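Local coordinates for acetone carboxylase alpha subunit (PDB 5M45), which forms the alpha subunit of a multi-subunit carboxylase and belongs to the hydantoinase B/oxoprolinase family, at residues G328-D333 with V358-T363. Numbering follows the deposited sequence.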
loop_
_atom_site.group_PDB
_atom_site.type_symbol
_atom_site.label_atom_id
_atom_site.label_comp_id
_atom_site.label_asym_id
_atom_site.label_seq_id
_atom_site.Cartn_x
_atom_site.Cartn_y
_atom_site.Cartn_z
ATOM N N GLY A 328 39.815 -18.214 15.960
ATOM C CA GLY A 328 38.659 -17.616 16.631
ATOM C C GLY A 328 37.630 -16.946 15.715
ATOM O O GLY A 328 36.678 -16.334 16.205
ATOM N N THR A 329 37.826 -17.056 14.397
ATOM C CA THR A 329 36.811 -16.714 13.410
ATOM C C THR A 329 35.845 -17.891 13.269
ATOM O O THR A 329 36.181 -19.032 13.597
ATOM C CB THR A 329 37.414 -16.351 12.016
ATOM O OG1 THR A 329 38.195 -17.422 11.491
ATOM C CG2 THR A 329 38.290 -15.085 12.076
ATOM N N TRP A 330 34.653 -17.613 12.751
ATOM C CA TRP A 330 33.687 -18.684 12.463
ATOM C C TRP A 330 32.810 -18.378 11.238
ATOM O O TRP A 330 32.760 -17.237 10.771
ATOM C CB TRP A 330 32.883 -19.100 13.707
ATOM C CG TRP A 330 31.837 -18.180 14.195
ATOM C CD1 TRP A 330 31.883 -16.816 14.224
ATOM C CD2 TRP A 330 30.580 -18.545 14.767
ATOM N NE1 TRP A 330 30.717 -16.314 14.745
ATOM C CE2 TRP A 330 29.903 -17.349 15.093
ATOM C CE3 TRP A 330 29.947 -19.772 15.031
ATOM C CZ2 TRP A 330 28.642 -17.350 15.674
ATOM C CZ3 TRP A 330 28.681 -19.778 15.589
ATOM C CH2 TRP A 330 28.041 -18.564 15.929
ATOM N N ARG A 331 32.207 -19.440 10.686
ATOM C CA ARG A 331 31.549 -19.384 9.403
ATOM C C ARG A 331 30.284 -20.234 9.432
ATOM O O ARG A 331 30.296 -21.360 9.949
ATOM C CB ARG A 331 32.513 -19.842 8.296
ATOM C CG ARG A 331 31.954 -19.840 6.887
ATOM C CD ARG A 331 33.023 -20.388 5.919
ATOM N NE ARG A 331 32.571 -20.382 4.530
ATOM C CZ ARG A 331 32.541 -19.318 3.738
ATOM N NH1 ARG A 331 32.983 -18.134 4.162
ATOM N NH2 ARG A 331 32.061 -19.438 2.506
ATOM N N LEU A 332 29.201 -19.684 8.876
ATOM C CA LEU A 332 27.924 -20.388 8.765
ATOM C C LEU A 332 27.458 -20.403 7.314
ATOM O O LEU A 332 27.225 -19.341 6.737
ATOM C CB LEU A 332 26.888 -19.749 9.658
ATOM C CG LEU A 332 27.313 -19.823 11.135
ATOM C CD1 LEU A 332 27.864 -18.500 11.597
ATOM C CD2 LEU A 332 26.156 -20.232 12.046
ATOM N N ASP A 333 27.317 -21.609 6.742
ATOM C CA ASP A 333 27.025 -21.812 5.319
ATOM C C ASP A 333 25.705 -22.577 5.207
ATOM O O ASP A 333 25.584 -23.692 5.748
ATOM C CB ASP A 333 28.200 -22.587 4.689
ATOM C CG ASP A 333 28.068 -22.770 3.161
ATOM O OD1 ASP A 333 26.992 -22.590 2.569
ATOM O OD2 ASP A 333 29.099 -23.103 2.520
ATOM N N VAL A 358 21.510 -11.918 17.291
ATOM C CA VAL A 358 20.660 -11.947 18.499
ATOM C C VAL A 358 20.937 -13.198 19.349
ATOM O O VAL A 358 21.140 -13.098 20.573
ATOM C CB VAL A 358 19.150 -11.813 18.138
ATOM C CG1 VAL A 358 18.268 -12.027 19.367
ATOM C CG2 VAL A 358 18.859 -10.425 17.540
ATOM N N MET A 359 20.968 -14.368 18.698
ATOM C CA MET A 359 21.311 -15.599 19.398
ATOM C C MET A 359 22.681 -15.510 20.072
ATOM O O MET A 359 22.812 -15.898 21.262
ATOM C CB MET A 359 21.257 -16.820 18.478
ATOM C CG MET A 359 21.697 -18.082 19.201
ATOM S SD MET A 359 22.410 -19.338 18.185
ATOM C CE MET A 359 23.857 -18.548 17.554
ATOM N N MET A 360 23.686 -15.011 19.354
ATOM C CA MET A 360 25.005 -14.779 19.951
ATOM C C MET A 360 24.976 -13.930 21.241
ATOM O O MET A 360 25.669 -14.254 22.202
ATOM C CB MET A 360 25.983 -14.119 18.964
ATOM C CG MET A 360 26.374 -14.977 17.754
ATOM S SD MET A 360 27.114 -14.016 16.392
ATOM C CE MET A 360 28.612 -13.603 17.063
ATOM N N THR A 361 24.179 -12.857 21.252
ATOM C CA THR A 361 24.034 -12.002 22.443
ATOM C C THR A 361 23.477 -12.734 23.680
ATOM O O THR A 361 23.675 -12.243 24.791
ATOM C CB THR A 361 23.155 -10.732 22.224
ATOM O OG1 THR A 361 21.750 -11.081 22.177
ATOM C CG2 THR A 361 23.604 -9.917 20.983
ATOM N N GLN A 362 22.777 -13.848 23.482
ATOM C CA GLN A 362 22.176 -14.620 24.565
ATOM C C GLN A 362 23.066 -15.752 25.123
ATOM O O GLN A 362 22.693 -16.376 26.140
ATOM C CB GLN A 362 20.813 -15.204 24.154
ATOM C CG GLN A 362 19.806 -14.127 23.791
ATOM C CD GLN A 362 18.511 -14.646 23.223
ATOM O OE1 GLN A 362 18.101 -15.799 23.431
ATOM N NE2 GLN A 362 17.831 -13.772 22.484
ATOM N N THR A 363 24.214 -16.008 24.487
ATOM C CA THR A 363 25.073 -17.151 24.854
ATOM C C THR A 363 26.600 -16.852 24.782
ATOM O O THR A 363 27.327 -17.054 25.795
ATOM C CB THR A 363 24.653 -18.445 24.060
ATOM O OG1 THR A 363 25.421 -19.575 24.501
ATOM C CG2 THR A 363 24.811 -18.294 22.514
#
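Trp330, on strand 330-333, meets Met360 and Met359 of helix 349-361 with the outer rim of its indole, bridging backbones whose nearest CA atoms, those of Trp330 and Met360, are 12.1 Å apart. The main contact is Met-aromatic: Met360 SD lies 3.7 Å from Trp330 CZ2, close to the ring plane and 89° off the normal of the six-membered ring, so the sulfur faces the C-H rim and not the pi face. The methionine chain runs alongside this edge, with CG 3.9 Å from Trp330 CZ2; a bend at chi3 (71°) turns CE back to within 4.1 Å of Trp330 NE1. Apolar contact continues along the rim, where Met359 CE reaches Trp330 CH2 at 4.5 Å. Leu332 CD1 sits over one face of the indole, 4.0 Å above its plane. No hydrogen bond joins the two segments; Trp330 NE1 bonds instead to Thr378 OG1 on the neighbouring strand 378-381. Leu275 of helix 257-282 touches both Trp330 and Met360, while Met359 packs on helix 401-422. The strand of the mixed sheet and the helix thus meet in a buried core through apolar packing, to which the in-plane sulfur probably adds a weak attraction to the ring's C-H edge.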